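Putative vitamin-B12 independent methionine synthase family protein (PDB 1YPX) is probably a zinc-dependent methyltransferase that makes methionine by passing the methyl group of a folate to homocysteine without cobalamin. Local coordinates at residues A133-P138 / R182-D187. Numbering follows the deposited sequence.
Sequences AKQTIP and RYLQLD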
loop_
_atom_site.group_PDB
_atom_site.type_symbol
_atom_site.label_atom_id
_atom_site.label_comp_id
_atom_site.label_asym_id
_atom_site.label_seq_id
_atom_site.Cartn_x
_atom_site.Cartn_y
_atom_site.Cartn_z
ATOM N N ALA A 133 6.086 7.919 -9.401
ATOM C CA ALA A 133 4.730 7.388 -9.380
ATOM C C ALA A 133 4.662 6.196 -8.435
ATOM O O ALA A 133 5.440 5.259 -8.569
ATOM C CB ALA A 133 4.301 6.966 -10.789
ATOM N N LYS A 134 3.739 6.234 -7.482
ATOM C CA LYS A 134 3.584 5.138 -6.537
ATOM C C LYS A 134 2.324 4.340 -6.893
ATOM O O LYS A 134 1.258 4.915 -7.118
ATOM C CB LYS A 134 3.489 5.693 -5.112
ATOM C CG LYS A 134 3.347 4.639 -4.018
ATOM C CD LYS A 134 3.403 5.273 -2.629
ATOM C CE LYS A 134 3.198 4.242 -1.528
ATOM N NZ LYS A 134 3.355 4.834 -0.165
ATOM N N GLN A 135 2.452 3.022 -6.969
ATOM C CA GLN A 135 1.319 2.160 -7.294
ATOM C C GLN A 135 1.037 1.241 -6.100
ATOM O O GLN A 135 1.964 0.680 -5.522
ATOM C CB GLN A 135 1.637 1.330 -8.556
ATOM C CG GLN A 135 0.642 0.204 -8.893
ATOM C CD GLN A 135 -0.743 0.716 -9.232
ATOM O OE1 GLN A 135 -0.969 1.295 -10.290
ATOM N NE2 GLN A 135 -1.679 0.494 -8.333
ATOM N N THR A 136 -0.229 1.103 -5.719
ATOM C CA THR A 136 -0.595 0.249 -4.593
ATOM C C THR A 136 -1.501 -0.894 -5.053
ATOM O O THR A 136 -2.437 -0.681 -5.823
ATOM C CB THR A 136 -1.391 1.046 -3.487
ATOM O OG1 THR A 136 -2.698 1.393 -3.981
ATOM C CG2 THR A 136 -0.666 2.333 -3.104
ATOM N N ILE A 137 -1.216 -2.102 -4.591
ATOM C CA ILE A 137 -2.055 -3.244 -4.913
ATOM C C ILE A 137 -2.138 -4.018 -3.615
ATOM O O ILE A 137 -1.331 -3.797 -2.712
ATOM C CB ILE A 137 -1.444 -4.176 -6.019
ATOM C CG1 ILE A 137 -0.158 -4.832 -5.507
ATOM C CG2 ILE A 137 -1.140 -3.373 -7.286
ATOM C CD1 ILE A 137 0.489 -5.744 -6.524
ATOM N N PRO A 138 -3.144 -4.895 -3.477
ATOM C CA PRO A 138 -3.228 -5.661 -2.233
ATOM C C PRO A 138 -2.111 -6.672 -2.201
ATOM O O PRO A 138 -1.557 -7.049 -3.241
ATOM C CB PRO A 138 -4.595 -6.340 -2.318
ATOM C CG PRO A 138 -4.859 -6.408 -3.793
ATOM C CD PRO A 138 -4.375 -5.056 -4.264
ATOM N N ARG A 182 8.627 2.121 -10.301
ATOM C CA ARG A 182 9.817 1.955 -9.463
ATOM C C ARG A 182 9.490 2.105 -8.002
ATOM O O ARG A 182 10.390 2.208 -7.173
ATOM C CB ARG A 182 10.898 2.967 -9.848
ATOM C CG ARG A 182 12.092 2.322 -10.526
ATOM C CD ARG A 182 11.600 1.435 -11.643
ATOM N NE ARG A 182 12.460 1.463 -12.807
ATOM C CZ ARG A 182 12.174 0.833 -13.936
ATOM N NH1 ARG A 182 11.049 0.135 -14.026
ATOM N NH2 ARG A 182 13.008 0.905 -14.970
ATOM N N TYR A 183 8.195 2.116 -7.701
ATOM C CA TYR A 183 7.710 2.247 -6.332
ATOM C C TYR A 183 6.322 1.583 -6.233
ATOM O O TYR A 183 5.296 2.184 -6.591
ATOM C CB TYR A 183 7.653 3.739 -5.961
ATOM C CG TYR A 183 7.432 4.059 -4.496
ATOM C CD1 TYR A 183 7.400 5.377 -4.051
ATOM C CD2 TYR A 183 7.164 3.060 -3.574
ATOM C CE1 TYR A 183 7.090 5.690 -2.724
ATOM C CE2 TYR A 183 6.854 3.358 -2.250
ATOM C CZ TYR A 183 6.811 4.674 -1.830
ATOM O OH TYR A 183 6.448 4.978 -0.536
ATOM N N LEU A 184 6.325 0.334 -5.758
ATOM C CA LEU A 184 5.118 -0.474 -5.584
ATOM C C LEU A 184 4.857 -0.771 -4.104
ATOM O O LEU A 184 5.770 -1.120 -3.357
ATOM C CB LEU A 184 5.249 -1.813 -6.330
ATOM C CG LEU A 184 3.924 -2.576 -6.543
ATOM C CD1 LEU A 184 3.096 -1.829 -7.590
ATOM C CD2 LEU A 184 4.181 -4.012 -7.007
ATOM N N GLN A 185 3.601 -0.659 -3.694
ATOM C CA GLN A 185 3.226 -0.893 -2.315
ATOM C C GLN A 185 2.144 -1.966 -2.141
ATOM O O GLN A 185 1.104 -1.953 -2.817
ATOM C CB GLN A 185 2.766 0.421 -1.687
ATOM C CG GLN A 185 2.074 0.244 -0.351
ATOM C CD GLN A 185 2.177 1.475 0.513
ATOM O OE1 GLN A 185 3.277 1.948 0.795
ATOM N NE2 GLN A 185 1.033 2.003 0.937
ATOM N N LEU A 186 2.405 -2.891 -1.224
ATOM C CA LEU A 186 1.483 -3.982 -0.917
ATOM C C LEU A 186 0.648 -3.614 0.307
ATOM O O LEU A 186 1.182 -3.428 1.399
ATOM C CB LEU A 186 2.275 -5.264 -0.644
ATOM C CG LEU A 186 2.604 -6.234 -1.806
ATOM C CD1 LEU A 186 2.668 -5.509 -3.149
ATOM C CD2 LEU A 186 3.924 -6.934 -1.517
ATOM N N ASP A 187 -0.662 -3.493 0.117
ATOM C CA ASP A 187 -1.547 -3.168 1.221
ATOM C C ASP A 187 -2.006 -4.473 1.847
ATOM O O ASP A 187 -2.734 -5.251 1.243
ATOM C CB ASP A 187 -2.725 -2.322 0.729
ATOM C CG ASP A 187 -2.346 -0.857 0.559
ATOM O OD1 ASP A 187 -1.142 -0.567 0.349
ATOM O OD2 ASP A 187 -3.241 0.017 0.627
#
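Lys134 lays its chain over one face of the Tyr183 ring, CD 3.9 Å from the centroid and displaced toward the rim, a CH-pi contact. With CG trans to the backbone N (chi1 -179°) and every later torsion extended, the lysine carries NZ past the ring to Tyr183 OH at 3.1 Å and Gln185 OE1 at 3.0 Å. The amide oxygen takes this bond from above its carbonyl plane, and Thr235 OG1 also bonds to it. His11 O accepts a third hydrogen bond from the buried NZ, while Asp10 OD2 bonds separately to Tyr183 OH.

On the face opposite Thr136 and Gln185 the side chains are mostly apolar. Gln135 and Leu184 run alongside each other, Gln135 CG to Leu184 CD1 3.4 Å, while Ile137 sets CG1 3.7 Å from Leu186 CD1 and reaches Leu184 CD2 with CD1; helix 158-178 covers this layer through Ile173 and Phe176.

Between the faces, residues 135-138 and 183-187 pair as parallel neighbours through four backbone hydrogen bonds, among them Ile137 N to Gln185 O (2.9 Å). These are adjacent strands of the TIM-barrel-like sheet, with helix 158-178 in the crossover between them. Gln185 and Asp187 reach His237, part of a possible metal site, and the lysine's positive charge, partly balanced by Asp10, probably polarises the Gln185 C=O.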